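Local atomic coordinates of DUF1780 domain-containing protein (Pseudomonas aeruginosa, PDB entry 1Y0K), a protein that is of unknown function but belongs to a family of putative endonucleases related to the PD-(D/E)XK nucleases. Residues R31-R36 with S173-T178; E15-F20 with L142-L147; A24-R29 with P57-F62; E39-P44 with A180-A185. One frame throughout, in Å; residues are numbered along the deposited sequence. Where two conformers were deposited one is given.

Contact 1: R31-R36 with S173-T178; sequences RWVCQR and SMVGPT
Beside the contact of Val33 with Val175, the indole of Trp32 and the guanidinium of Arg36 meet within the helix. On one face of the indole lies Arg36 CG, 3.7 Å above the plane and over its centre; at the edge of the guanidinium, in its plane, comes Trp32 CG. The arginine's chi2 of -57° and chi3 of 75° fold the chain back over the ring, and its tip goes on to a salt bridge with Glu39. Phe144 meets the indole edge-to-face, and the ring of Phe20 also packs against it.

This is one side of an alpha/beta fold: helix 26-40 lies across a mixed sheet, with strand 171-175 beneath it next to strand 140-146. Val33 is the helix residue that meets strand 171-175 side chain to side chain, and it also touches Leu142, Phe144, Val69 and Phe71 of the neighbouring strands. Its partner Val175 points toward the helix and has CG1 wedged between its own backbone N and carbonyl carbon (chi1 64°). The two valine side chains meet obliquely, and the join is purely apolar and buried. The second branch, Val175 CG2, lies 4.3 Å from the Arg36 carbonyl carbon, while Val175 CG1 rests 3.8 Å from Val33 CG1.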
loop_
_atom_site.group_PDB
_atom_site.type_symbol
_atom_site.label_atom_id
_atom_site.label_comp_id
_atom_site.label_asym_id
_atom_site.label_seq_id
_atom_site.Cartn_x
_atom_site.Cartn_y
_atom_site.Cartn_z
ATOM N N ARG A 31 3.872 9.181 -6.180
ATOM C CA ARG A 31 2.959 10.215 -5.683
ATOM C C ARG A 31 1.500 9.800 -5.914
ATOM O O ARG A 31 0.640 9.992 -5.047
ATOM C CB ARG A 31 3.241 11.557 -6.359
ATOM C CG ARG A 31 2.616 12.733 -5.624
ATOM C CD ARG A 31 2.297 13.882 -6.552
ATOM N NE ARG A 31 1.304 13.457 -7.528
ATOM C CZ ARG A 31 1.560 13.226 -8.806
ATOM N NH1 ARG A 31 0.591 12.795 -9.598
ATOM N NH2 ARG A 31 2.777 13.428 -9.292
ATOM N N TRP A 32 1.232 9.205 -7.071
ATOM C CA TRP A 32 -0.110 8.747 -7.405
ATOM C C TRP A 32 -0.577 7.734 -6.354
ATOM O O TRP A 32 -1.699 7.825 -5.881
ATOM C CB TRP A 32 -0.119 8.148 -8.824
ATOM C CG TRP A 32 -1.413 7.490 -9.282
ATOM C CD1 TRP A 32 -2.408 8.065 -10.012
ATOM C CD2 TRP A 32 -1.795 6.122 -9.083
ATOM N NE1 TRP A 32 -3.412 7.146 -10.260
ATOM C CE2 TRP A 32 -3.056 5.944 -9.704
ATOM C CE3 TRP A 32 -1.196 5.026 -8.433
ATOM C CZ2 TRP A 32 -3.732 4.717 -9.691
ATOM C CZ3 TRP A 32 -1.866 3.794 -8.422
ATOM C CH2 TRP A 32 -3.124 3.651 -9.052
ATOM N N VAL A 33 0.290 6.795 -5.972
ATOM C CA VAL A 33 -0.064 5.812 -4.932
ATOM C C VAL A 33 -0.431 6.520 -3.620
ATOM O O VAL A 33 -1.445 6.201 -2.983
ATOM C CB VAL A 33 1.073 4.799 -4.685
ATOM C CG1 VAL A 33 0.777 3.944 -3.458
ATOM C CG2 VAL A 33 1.252 3.897 -5.914
ATOM N N CYS A 34 0.399 7.476 -3.218
ATOM C CA CYS A 34 0.133 8.255 -2.011
ATOM C C CYS A 34 -1.219 8.968 -2.108
ATOM O O CYS A 34 -1.990 8.951 -1.160
ATOM C CB CYS A 34 1.263 9.258 -1.756
ATOM S SG CYS A 34 2.841 8.446 -1.366
ATOM N N GLN A 35 -1.506 9.592 -3.248
ATOM C CA GLN A 35 -2.802 10.267 -3.398
ATOM C C GLN A 35 -3.972 9.303 -3.262
ATOM O O GLN A 35 -4.943 9.610 -2.576
ATOM C CB GLN A 35 -2.887 10.999 -4.733
ATOM C CG GLN A 35 -2.103 12.293 -4.765
ATOM C CD GLN A 35 -2.379 13.071 -6.038
ATOM O OE1 GLN A 35 -3.532 13.356 -6.373
ATOM N NE2 GLN A 35 -1.335 13.407 -6.752
ATOM N N ARG A 36 -3.880 8.139 -3.907
ATOM C CA ARG A 36 -4.956 7.127 -3.831
ATOM C C ARG A 36 -5.180 6.679 -2.385
ATOM O O ARG A 36 -6.318 6.504 -1.936
ATOM C CB ARG A 36 -4.640 5.911 -4.717
ATOM C CG ARG A 36 -4.516 6.191 -6.249
ATOM C CD ARG A 36 -5.776 6.846 -6.903
ATOM N NE ARG A 36 -5.988 8.275 -6.623
ATOM C CZ ARG A 36 -5.243 9.284 -7.086
ATOM N NH1 ARG A 36 -5.555 10.540 -6.773
ATOM N NH2 ARG A 36 -4.174 9.062 -7.839
ATOM N N SER A 173 1.375 0.373 5.515
ATOM C CA SER A 173 0.024 0.466 4.985
ATOM C C SER A 173 -0.021 -0.176 3.610
ATOM O O SER A 173 1.008 -0.281 2.934
ATOM C CB SER A 173 -0.419 1.925 4.891
ATOM O OG SER A 173 -0.318 2.585 6.142
HETATM N N MSE A 174 -1.220 -0.607 3.211
HETATM C CA MSE A 174 -1.470 -1.137 1.870
HETATM C C MSE A 174 -2.610 -0.382 1.201
HETATM O O MSE A 174 -3.571 0.044 1.849
HETATM C CB MSE A 174 -1.882 -2.611 1.917
HETATM C CG MSE A 174 -0.889 -3.597 2.499
HETATM SE SE MSE A 174 -1.681 -5.265 2.555
HETATM C CE MSE A 174 -3.036 -4.998 3.634
ATOM N N VAL A 175 -2.507 -0.240 -0.108
ATOM C CA VAL A 175 -3.611 0.291 -0.902
ATOM C C VAL A 175 -3.634 -0.444 -2.236
ATOM O O VAL A 175 -2.598 -0.818 -2.765
ATOM C CB VAL A 175 -3.510 1.832 -1.097
ATOM C CG1 VAL A 175 -2.259 2.224 -1.902
ATOM C CG2 VAL A 175 -4.786 2.390 -1.776
ATOM N N GLY A 176 -4.832 -0.672 -2.762
ATOM C CA GLY A 176 -4.978 -1.234 -4.097
ATOM C C GLY A 176 -6.315 -0.797 -4.651
ATOM O O GLY A 176 -7.036 -0.046 -4.009
ATOM N N PRO A 177 -6.661 -1.268 -5.857
ATOM C CA PRO A 177 -7.940 -0.852 -6.421
ATOM C C PRO A 177 -9.140 -1.246 -5.548
ATOM O O PRO A 177 -10.168 -0.558 -5.571
ATOM C CB PRO A 177 -7.967 -1.552 -7.790
ATOM C CG PRO A 177 -6.491 -1.819 -8.108
ATOM C CD PRO A 177 -5.894 -2.139 -6.763
ATOM N N THR A 178 -9.012 -2.307 -4.755
ATOM C CA THR A 178 -10.167 -2.793 -3.982
ATOM C C THR A 178 -10.232 -2.344 -2.523
ATOM O O THR A 178 -11.284 -2.454 -1.901
ATOM C CB THR A 178 -10.275 -4.328 -3.996
ATOM O OG1 THR A 178 -9.101 -4.892 -3.396
ATOM C CG2 THR A 178 -10.405 -4.841 -5.437
#

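Contact 2: E15-F20 with L142-L147; sequences EQANDF and LAFVNL
Asn146 reaches from the sheet to Ala17 and Asn18 on helix 3-23, and its side chain can be followed outward atom by atom. Asn146 CB lies 3.6 Å from CE2 of Phe144, two residues back on the same strand. With CG anti to the backbone N (chi1 -174°), the amide carries on to the helix, where Asn146 CG comes within 4.1 Å of Ala17 CB. OD1 packs against Pro177 CG. At the tip, Asn146 ND2 sits 3.7 Å from Ala17 CB and gives a weak, bent hydrogen bond to Asn18 OD1, 2.9 Å long with an angle of 138° at the hydrogen. The stronger partner of this ND2 is the carbonyl oxygen of Ala14, one turn earlier on the helix. The two amide planes are 70° apart.

A water completes the link: Asn18 ND2 donates to it over 2.9 Å, and it donates in turn to Asn146 O. Alongside, Ala17 CB touches the edge of the Phe144 ring, near its plane, at CZ.

Helix 3-23 thus passes over the end of strand 140-146, in the middle of the mixed sheet. Since both ends of the Asn18 amide are engaged and Asn146 ND2 has two acceptors, neither amide can be flipped without losing bonds at this buried helix-sheet join.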
loop_
_atom_site.group_PDB
_atom_site.type_symbol
_atom_site.label_atom_id
_atom_site.label_comp_id
_atom_site.label_asym_id
_atom_site.label_seq_id
_atom_site.Cartn_x
_atom_site.Cartn_y
_atom_site.Cartn_z
ATOM N N GLU A 15 -6.268 -4.850 -14.403
ATOM C CA GLU A 15 -5.575 -4.617 -15.669
ATOM C C GLU A 15 -5.374 -3.128 -15.945
ATOM O O GLU A 15 -4.284 -2.718 -16.354
ATOM C CB GLU A 15 -6.333 -5.270 -16.830
ATOM C CG GLU A 15 -6.236 -6.776 -16.879
ATOM C CD GLU A 15 -7.092 -7.395 -17.984
ATOM O OE1 GLU A 15 -8.156 -6.826 -18.337
ATOM O OE2 GLU A 15 -6.704 -8.467 -18.496
ATOM N N GLN A 16 -6.415 -2.331 -15.705
ATOM C CA GLN A 16 -6.374 -0.878 -15.907
ATOM C C GLN A 16 -5.313 -0.207 -15.053
ATOM O O GLN A 16 -4.596 0.670 -15.533
ATOM C CB GLN A 16 -7.722 -0.239 -15.590
ATOM C CG GLN A 16 -8.720 -0.283 -16.721
ATOM C CD GLN A 16 -10.130 0.046 -16.266
ATOM O OE1 GLN A 16 -11.094 -0.568 -16.724
ATOM N NE2 GLN A 16 -10.260 1.011 -15.353
ATOM N N ALA A 17 -5.239 -0.613 -13.785
ATOM C CA ALA A 17 -4.231 -0.091 -12.870
ATOM C C ALA A 17 -2.826 -0.433 -13.369
ATOM O O ALA A 17 -1.953 0.423 -13.365
ATOM C CB ALA A 17 -4.449 -0.622 -11.460
ATOM N N ASN A 18 -2.622 -1.677 -13.809
ATOM C CA ASN A 18 -1.328 -2.090 -14.367
ATOM C C ASN A 18 -0.950 -1.311 -15.616
ATOM O O ASN A 18 0.199 -0.899 -15.766
ATOM C CB ASN A 18 -1.292 -3.589 -14.653
ATOM C CG ASN A 18 -1.070 -4.414 -13.403
ATOM O OD1 ASN A 18 -0.729 -3.880 -12.344
ATOM N ND2 ASN A 18 -1.267 -5.721 -13.515
ATOM N N ASP A 19 -1.921 -1.104 -16.501
ATOM C CA ASP A 19 -1.676 -0.342 -17.727
ATOM C C ASP A 19 -1.197 1.068 -17.399
ATOM O O ASP A 19 -0.241 1.554 -18.001
ATOM C CB ASP A 19 -2.916 -0.334 -18.622
ATOM C CG ASP A 19 -3.192 -1.697 -19.240
ATOM O OD1 ASP A 19 -2.272 -2.545 -19.261
ATOM O OD2 ASP A 19 -4.329 -1.928 -19.713
ATOM N N PHE A 20 -1.826 1.700 -16.413
ATOM C CA PHE A 20 -1.375 3.014 -15.947
ATOM C C PHE A 20 0.042 2.997 -15.356
ATOM O O PHE A 20 0.881 3.840 -15.708
ATOM C CB PHE A 20 -2.348 3.627 -14.932
ATOM C CG PHE A 20 -1.763 4.799 -14.188
ATOM C CD1 PHE A 20 -1.670 6.051 -14.797
ATOM C CD2 PHE A 20 -1.250 4.639 -12.903
ATOM C CE1 PHE A 20 -1.101 7.130 -14.125
ATOM C CE2 PHE A 20 -0.675 5.714 -12.227
ATOM C CZ PHE A 20 -0.609 6.961 -12.836
ATOM N N LEU A 142 4.432 1.994 2.322
ATOM C CA LEU A 142 3.140 2.020 1.630
ATOM C C LEU A 142 3.203 1.126 0.400
ATOM O O LEU A 142 3.902 1.442 -0.568
ATOM C CB LEU A 142 2.760 3.451 1.232
ATOM C CG LEU A 142 1.430 3.636 0.495
ATOM C CD1 LEU A 142 0.251 3.109 1.340
ATOM C CD2 LEU A 142 1.222 5.114 0.124
ATOM N N ALA A 143 2.493 -0.001 0.460
ATOM C CA ALA A 143 2.484 -0.964 -0.644
ATOM C C ALA A 143 1.282 -0.713 -1.525
ATOM O O ALA A 143 0.159 -0.635 -1.012
ATOM C CB ALA A 143 2.403 -2.399 -0.095
ATOM N N PHE A 144 1.498 -0.592 -2.839
ATOM C CA PHE A 144 0.375 -0.645 -3.784
ATOM C C PHE A 144 0.248 -2.092 -4.252
ATOM O O PHE A 144 1.155 -2.632 -4.894
ATOM C CB PHE A 144 0.559 0.304 -4.971
ATOM C CG PHE A 144 -0.607 0.288 -5.920
ATOM C CD1 PHE A 144 -1.720 1.085 -5.665
ATOM C CD2 PHE A 144 -0.605 -0.537 -7.042
ATOM C CE1 PHE A 144 -2.825 1.069 -6.522
ATOM C CE2 PHE A 144 -1.712 -0.555 -7.910
ATOM C CZ PHE A 144 -2.818 0.247 -7.639
ATOM N N VAL A 145 -0.856 -2.718 -3.863
ATOM C CA VAL A 145 -1.079 -4.135 -4.075
ATOM C C VAL A 145 -2.148 -4.343 -5.161
ATOM O O VAL A 145 -3.299 -3.909 -5.021
ATOM C CB VAL A 145 -1.487 -4.849 -2.754
ATOM C CG1 VAL A 145 -1.563 -6.370 -2.972
ATOM C CG2 VAL A 145 -0.495 -4.539 -1.644
ATOM N N ASN A 146 -1.759 -5.028 -6.232
ATOM C CA ASN A 146 -2.640 -5.229 -7.374
ATOM C C ASN A 146 -2.314 -6.542 -8.079
ATOM O O ASN A 146 -1.327 -6.642 -8.793
ATOM C CB ASN A 146 -2.547 -4.050 -8.349
ATOM C CG ASN A 146 -3.560 -4.150 -9.471
ATOM O OD1 ASN A 146 -4.741 -4.422 -9.233
ATOM N ND2 ASN A 146 -3.102 -3.952 -10.701
ATOM N N LEU A 147 -3.162 -7.538 -7.858
ATOM C CA LEU A 147 -2.925 -8.888 -8.360
ATOM C C LEU A 147 -4.006 -9.219 -9.366
ATOM O O LEU A 147 -5.185 -9.124 -9.044
ATOM C CB LEU A 147 -2.963 -9.902 -7.208
ATOM C CG LEU A 147 -2.086 -9.616 -5.975
ATOM C CD1 LEU A 147 -2.370 -10.610 -4.855
ATOM C CD2 LEU A 147 -0.597 -9.613 -6.324
HETATM O O HOH W 1 -0.614 -7.459 -11.251
#

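Contact 3: A24-R29 with P57-F62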
loop_
_atom_site.group_PDB
_atom_site.type_symbol
_atom_site.label_atom_id
_atom_site.label_comp_id
_atom_site.label_asym_id
_atom_site.label_seq_id
_atom_site.Cartn_x
_atom_site.Cartn_y
_atom_site.Cartn_z
ATOM N N ALA A 24 3.573 5.092 -16.428
ATOM C CA ALA A 24 3.777 6.293 -15.614
ATOM C C ALA A 24 5.258 6.519 -15.322
ATOM O O ALA A 24 6.047 5.575 -15.335
ATOM C CB ALA A 24 2.995 6.186 -14.314
ATOM N N ARG A 25 5.623 7.773 -15.061
ATOM C CA ARG A 25 6.977 8.113 -14.627
ATOM C C ARG A 25 7.157 7.752 -13.154
ATOM O O ARG A 25 6.174 7.708 -12.414
ATOM C CB ARG A 25 7.245 9.601 -14.854
ATOM C CG ARG A 25 7.251 9.983 -16.327
ATOM C CD ARG A 25 7.363 11.484 -16.517
ATOM N NE ARG A 25 7.843 11.802 -17.859
ATOM C CZ ARG A 25 7.069 11.943 -18.930
ATOM N NH1 ARG A 25 5.747 11.803 -18.840
ATOM N NH2 ARG A 25 7.621 12.230 -20.100
ATOM N N LYS A 26 8.406 7.524 -12.734
ATOM C CA LYS A 26 8.697 6.950 -11.407
ATOM C C LYS A 26 8.149 7.733 -10.198
ATOM O O LYS A 26 7.391 7.179 -9.386
ATOM C CB LYS A 26 10.192 6.665 -11.228
ATOM C CG LYS A 26 10.499 5.938 -9.921
ATOM C CD LYS A 26 11.981 5.668 -9.724
ATOM C CE LYS A 26 12.219 4.989 -8.383
ATOM N NZ LYS A 26 12.070 5.934 -7.243
ATOM N N TRP A 27 8.532 8.999 -10.061
ATOM C CA TRP A 27 8.053 9.759 -8.914
ATOM C C TRP A 27 6.553 10.028 -9.009
ATOM O O TRP A 27 5.838 9.959 -8.008
ATOM C CB TRP A 27 8.821 11.071 -8.693
ATOM C CG TRP A 27 8.552 11.593 -7.295
ATOM C CD1 TRP A 27 9.102 11.137 -6.125
ATOM C CD2 TRP A 27 7.642 12.634 -6.928
ATOM N NE1 TRP A 27 8.596 11.837 -5.058
ATOM C CE2 TRP A 27 7.695 12.759 -5.518
ATOM C CE3 TRP A 27 6.785 13.477 -7.653
ATOM C CZ2 TRP A 27 6.932 13.697 -4.820
ATOM C CZ3 TRP A 27 6.024 14.411 -6.954
ATOM C CH2 TRP A 27 6.102 14.509 -5.553
ATOM N N ASP A 28 6.077 10.307 -10.215
ATOM C CA ASP A 28 4.647 10.508 -10.435
ATOM C C ASP A 28 3.839 9.266 -10.009
ATOM O O ASP A 28 2.796 9.392 -9.377
ATOM C CB ASP A 28 4.378 10.846 -11.897
ATOM C CG ASP A 28 2.903 11.066 -12.184
ATOM O OD1 ASP A 28 2.367 12.118 -11.767
ATOM O OD2 ASP A 28 2.296 10.192 -12.841
ATOM N N ARG A 29 4.340 8.088 -10.361
ATOM C CA ARG A 29 3.752 6.807 -9.967
ATOM C C ARG A 29 3.654 6.691 -8.445
ATOM O O ARG A 29 2.619 6.294 -7.907
ATOM C CB ARG A 29 4.639 5.677 -10.501
ATOM C CG ARG A 29 4.009 4.308 -10.567
ATOM C CD ARG A 29 4.742 3.447 -11.589
ATOM N NE ARG A 29 6.189 3.488 -11.397
ATOM C CZ ARG A 29 7.087 3.239 -12.344
ATOM N NH1 ARG A 29 6.706 2.931 -13.585
ATOM N NH2 ARG A 29 8.376 3.302 -12.043
ATOM N N PRO A 57 15.885 6.334 1.012
ATOM C CA PRO A 57 14.450 6.469 1.283
ATOM C C PRO A 57 14.171 7.700 2.153
ATOM O O PRO A 57 15.097 8.215 2.790
ATOM C CB PRO A 57 14.135 5.194 2.063
ATOM C CG PRO A 57 15.419 4.881 2.794
ATOM C CD PRO A 57 16.529 5.351 1.905
ATOM N N PRO A 58 12.912 8.154 2.213
ATOM C CA PRO A 58 11.738 7.591 1.534
ATOM C C PRO A 58 11.567 8.117 0.105
ATOM O O PRO A 58 12.528 8.623 -0.487
ATOM C CB PRO A 58 10.588 8.065 2.424
ATOM C CG PRO A 58 11.052 9.431 2.894
ATOM C CD PRO A 58 12.554 9.327 3.035
ATOM N N ASP A 59 10.352 8.003 -0.437
ATOM C CA ASP A 59 10.053 8.449 -1.804
ATOM C C ASP A 59 9.258 9.740 -1.842
ATOM O O ASP A 59 9.544 10.629 -2.654
ATOM C CB ASP A 59 9.277 7.375 -2.572
ATOM C CG ASP A 59 10.061 6.086 -2.721
ATOM O OD1 ASP A 59 11.219 6.130 -3.203
ATOM O OD2 ASP A 59 9.517 5.023 -2.361
ATOM N N VAL A 60 8.250 9.826 -0.980
ATOM C CA VAL A 60 7.313 10.938 -0.994
ATOM C C VAL A 60 7.086 11.446 0.418
ATOM O O VAL A 60 6.682 10.684 1.307
ATOM C CB VAL A 60 5.953 10.520 -1.628
ATOM C CG1 VAL A 60 4.939 11.662 -1.547
ATOM C CG2 VAL A 60 6.142 10.056 -3.079
ATOM N N LEU A 61 7.343 12.739 0.623
ATOM C CA LEU A 61 7.037 13.394 1.890
ATOM C C LEU A 61 5.641 13.998 1.852
ATOM O O LEU A 61 5.260 14.634 0.872
ATOM C CB LEU A 61 8.066 14.493 2.214
ATOM C CG LEU A 61 9.559 14.121 2.145
ATOM C CD1 LEU A 61 10.444 15.358 2.326
ATOM C CD2 LEU A 61 9.916 13.077 3.187
ATOM N N PHE A 62 4.883 13.788 2.918
ATOM C CA PHE A 62 3.570 14.425 3.060
ATOM C C PHE A 62 3.272 14.653 4.525
ATOM O O PHE A 62 3.097 13.697 5.276
ATOM C CB PHE A 62 2.467 13.550 2.439
ATOM C CG PHE A 62 1.072 14.041 2.727
ATOM C CD1 PHE A 62 0.535 15.097 1.999
ATOM C CD2 PHE A 62 0.300 13.457 3.724
ATOM C CE1 PHE A 62 -0.757 15.576 2.275
ATOM C CE2 PHE A 62 -0.997 13.920 3.999
ATOM C CZ PHE A 62 -1.523 14.981 3.276
HETATM O O HOH W 2 12.214 4.375 -4.942
#
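The indole of Trp27 donates its N-H to a backbone carbonyl within a beta bulge, that of Asp59, which together with Val60 faces Phe67 on the next strand. Trp27 NE1 to Asp59 O is 2.9 Å, with 152° at the hydrogen. The oxygen lies close to the indole plane, at the ring's edge, yet the nitrogen stands well above the carbonyl plane, 37° out of it.

Val60 CG2 comes in beside the same nitrogen, 3.6 Å from Trp27 NE1, and the two side chains cross at about a right angle. Trp27 has CG anti to its backbone N (chi1 -164°), which sends the ring from the first turn of helix 26-40 out to strand 60-62. That strand and 65-73 form a hairpin. Pro58-Asp59, just before it, with Glu68 on strand 65-73 close by, may correspond to the acidic part of a PD-(D/E)XK motif, a reading that rests on family and sequence alone.

Lys26 approaches Asp59 as well, but Lys26 NZ stays 4.1 Å from Asp59 OD1, beyond a salt bridge. A water bridges the gap, 2.8 Å from Lys26 NZ and 2.7 Å from Asp59 OD1. The stronger partner of Lys26 is Glu30, in a salt bridge, while Asp59 OD2 accepts the backbone N-H of Val69.

Contact 4: E39-P44 with A180-A185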
loop_
_atom_site.group_PDB
_atom_site.type_symbol
_atom_site.label_atom_id
_atom_site.label_comp_id
_atom_site.label_asym_id
_atom_site.label_seq_id
_atom_site.Cartn_x
_atom_site.Cartn_y
_atom_site.Cartn_z
ATOM N N GLU A 39 -6.813 9.534 -0.382
ATOM C CA GLU A 39 -8.220 9.543 -0.795
ATOM C C GLU A 39 -9.023 8.422 -0.137
ATOM O O GLU A 39 -10.145 8.646 0.303
ATOM C CB GLU A 39 -8.346 9.498 -2.317
ATOM C CG GLU A 39 -7.875 10.786 -2.947
ATOM C CD GLU A 39 -7.781 10.692 -4.448
ATOM O OE1 GLU A 39 -8.082 9.614 -4.999
ATOM O OE2 GLU A 39 -7.391 11.703 -5.070
ATOM N N ALA A 40 -8.429 7.237 -0.035
ATOM C CA ALA A 40 -9.056 6.110 0.664
ATOM C C ALA A 40 -9.359 6.436 2.120
ATOM O O ALA A 40 -10.389 6.020 2.651
ATOM C CB ALA A 40 -8.178 4.876 0.580
ATOM N N LEU A 41 -8.462 7.185 2.756
ATOM C CA LEU A 41 -8.597 7.512 4.170
ATOM C C LEU A 41 -9.313 8.827 4.412
ATOM O O LEU A 41 -9.449 9.242 5.566
ATOM C CB LEU A 41 -7.227 7.556 4.852
ATOM C CG LEU A 41 -6.372 6.291 4.764
ATOM C CD1 LEU A 41 -5.160 6.441 5.675
ATOM C CD2 LEU A 41 -7.180 5.083 5.155
ATOM N N ASN A 42 -9.751 9.469 3.328
ATOM C CA ASN A 42 -10.410 10.769 3.398
ATOM C C ASN A 42 -9.539 11.796 4.135
ATOM O O ASN A 42 -10.005 12.520 5.022
ATOM C CB ASN A 42 -11.800 10.618 4.040
ATOM C CG ASN A 42 -12.706 11.799 3.772
ATOM O OD1 ASN A 42 -12.532 12.525 2.795
ATOM N ND2 ASN A 42 -13.693 11.989 4.638
ATOM N N VAL A 43 -8.259 11.834 3.768
ATOM C CA VAL A 43 -7.309 12.770 4.344
ATOM C C VAL A 43 -7.107 13.875 3.308
ATOM O O VAL A 43 -6.638 13.607 2.198
ATOM C CB VAL A 43 -5.954 12.073 4.678
ATOM C CG1 VAL A 43 -4.894 13.096 5.070
ATOM C CG2 VAL A 43 -6.142 11.025 5.774
ATOM N N PRO A 44 -7.490 15.116 3.655
ATOM C CA PRO A 44 -7.352 16.240 2.713
ATOM C C PRO A 44 -5.905 16.550 2.334
ATOM O O PRO A 44 -4.993 16.415 3.153
ATOM C CB PRO A 44 -7.957 17.427 3.470
ATOM C CG PRO A 44 -7.990 17.011 4.906
ATOM C CD PRO A 44 -8.079 15.525 4.944
ATOM N N ALA A 180 -7.932 -0.265 1.129
ATOM C CA ALA A 180 -6.761 0.310 1.798
ATOM C C ALA A 180 -6.799 -0.097 3.265
ATOM O O ALA A 180 -7.874 -0.298 3.847
ATOM C CB ALA A 180 -6.751 1.810 1.658
ATOM N N ARG A 181 -5.622 -0.258 3.858
ATOM C CA ARG A 181 -5.539 -0.578 5.271
ATOM C C ARG A 181 -4.204 -0.114 5.829
ATOM O O ARG A 181 -3.157 -0.336 5.217
ATOM C CB ARG A 181 -5.694 -2.087 5.496
ATOM C CG ARG A 181 -5.586 -2.502 6.964
ATOM C CD ARG A 181 -5.729 -4.020 7.118
ATOM N NE ARG A 181 -5.528 -4.431 8.506
ATOM C CZ ARG A 181 -6.502 -4.539 9.412
ATOM N NH1 ARG A 181 -7.770 -4.309 9.084
ATOM N NH2 ARG A 181 -6.209 -4.902 10.654
ATOM N N VAL A 182 -4.255 0.532 6.988
ATOM C CA VAL A 182 -3.044 0.786 7.769
ATOM C C VAL A 182 -2.812 -0.471 8.620
ATOM O O VAL A 182 -3.645 -0.811 9.479
ATOM C CB VAL A 182 -3.215 2.041 8.673
ATOM C CG1 VAL A 182 -1.966 2.258 9.540
ATOM C CG2 VAL A 182 -3.508 3.282 7.818
ATOM N N LEU A 183 -1.711 -1.184 8.358
ATOM C CA LEU A 183 -1.418 -2.435 9.082
ATOM C C LEU A 183 -0.911 -2.181 10.489
ATOM O O LEU A 183 -1.323 -2.863 11.429
ATOM C CB LEU A 183 -0.427 -3.327 8.326
ATOM C CG LEU A 183 -0.853 -3.818 6.939
ATOM C CD1 LEU A 183 0.116 -4.873 6.431
ATOM C CD2 LEU A 183 -2.275 -4.388 6.974
ATOM N N PHE A 184 -0.001 -1.218 10.624
ATOM C CA PHE A 184 0.457 -0.766 11.933
ATOM C C PHE A 184 1.040 0.628 11.827
ATOM O O PHE A 184 1.449 1.058 10.752
ATOM C CB PHE A 184 1.461 -1.750 12.577
ATOM C CG PHE A 184 2.840 -1.771 11.935
ATOM C CD1 PHE A 184 3.811 -0.829 12.284
ATOM C CD2 PHE A 184 3.183 -2.780 11.036
ATOM C CE1 PHE A 184 5.088 -0.867 11.716
ATOM C CE2 PHE A 184 4.458 -2.840 10.471
ATOM C CZ PHE A 184 5.415 -1.883 10.808
ATOM N N ALA A 185 1.065 1.343 12.950
ATOM C CA ALA A 185 1.683 2.660 12.981
ATOM C C ALA A 185 2.099 2.959 14.407
ATOM O O ALA A 185 1.268 2.894 15.323
ATOM C CB ALA A 185 0.731 3.714 12.469
#
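Just before Ala40, which packs on Ala180, the carboxylate oxygen OE2 of Glu39 is held by two groups: a salt bridge to Arg36 and a hydrogen bond with the hydroxyl of Tyr45. The contact proper is the C-terminal end of helix 26-40 settling on strand 179-185, toward one margin of the mixed sheet.

The helix finishes in a Schellman motif. Asn42 takes positive phi (55°), and two bonds run back into the last turn, among them Asn42 N to Glu39 O at 3.2 Å. This turn brings the chain round toward Pro44, leaves Ala40 pointing toward the strand and lets the end of Leu41 come near it.

Ala40 and Ala180 point toward each other's segment, and their small side chains let the backbones come near, with the CA atoms of Ala40 and Ala180 6.3 Å apart. Ala40 CB meets Ala180 CB at 3.5 Å, and Phe203 also packs on Ala40. Two residues on, the strand passes under Leu41 with Val182, which also touches Leu193 and Leu197. Further along, a classic bulge at Leu183 and Phe184 faces Leu172 on the adjacent strand. Leu41 and Val182 cross at about a right angle: with Leu41 CG beside its backbone N (chi1 -57°), the chain extends so that Leu41 CD1 reaches Val182 CG2 at 4.2 Å.

Overall arrangement
Contacts 1, 3 and 4 are made by one helix, 26-40, which runs over the mixed sheet: its start meets the hairpin strand in contact 3, its middle strand 171-175 in contact 1, its end strand 179-185 in contact 4. The centres of contacts 3 and 4 are about 17 Å apart, with contact 1 between them, its centre about 12 and 9 Å from theirs. Contact 2 brings in the preceding helix 3-23, its centre about 9 Å from that of contact 1, and the two are tied through the sheet by Val175 O to Val145 N at 2.8 Å, a probable hydrogen bond. Contact 3 includes Pro58-Asp59, which may be part of a nuclease-like motif, a family-based inference.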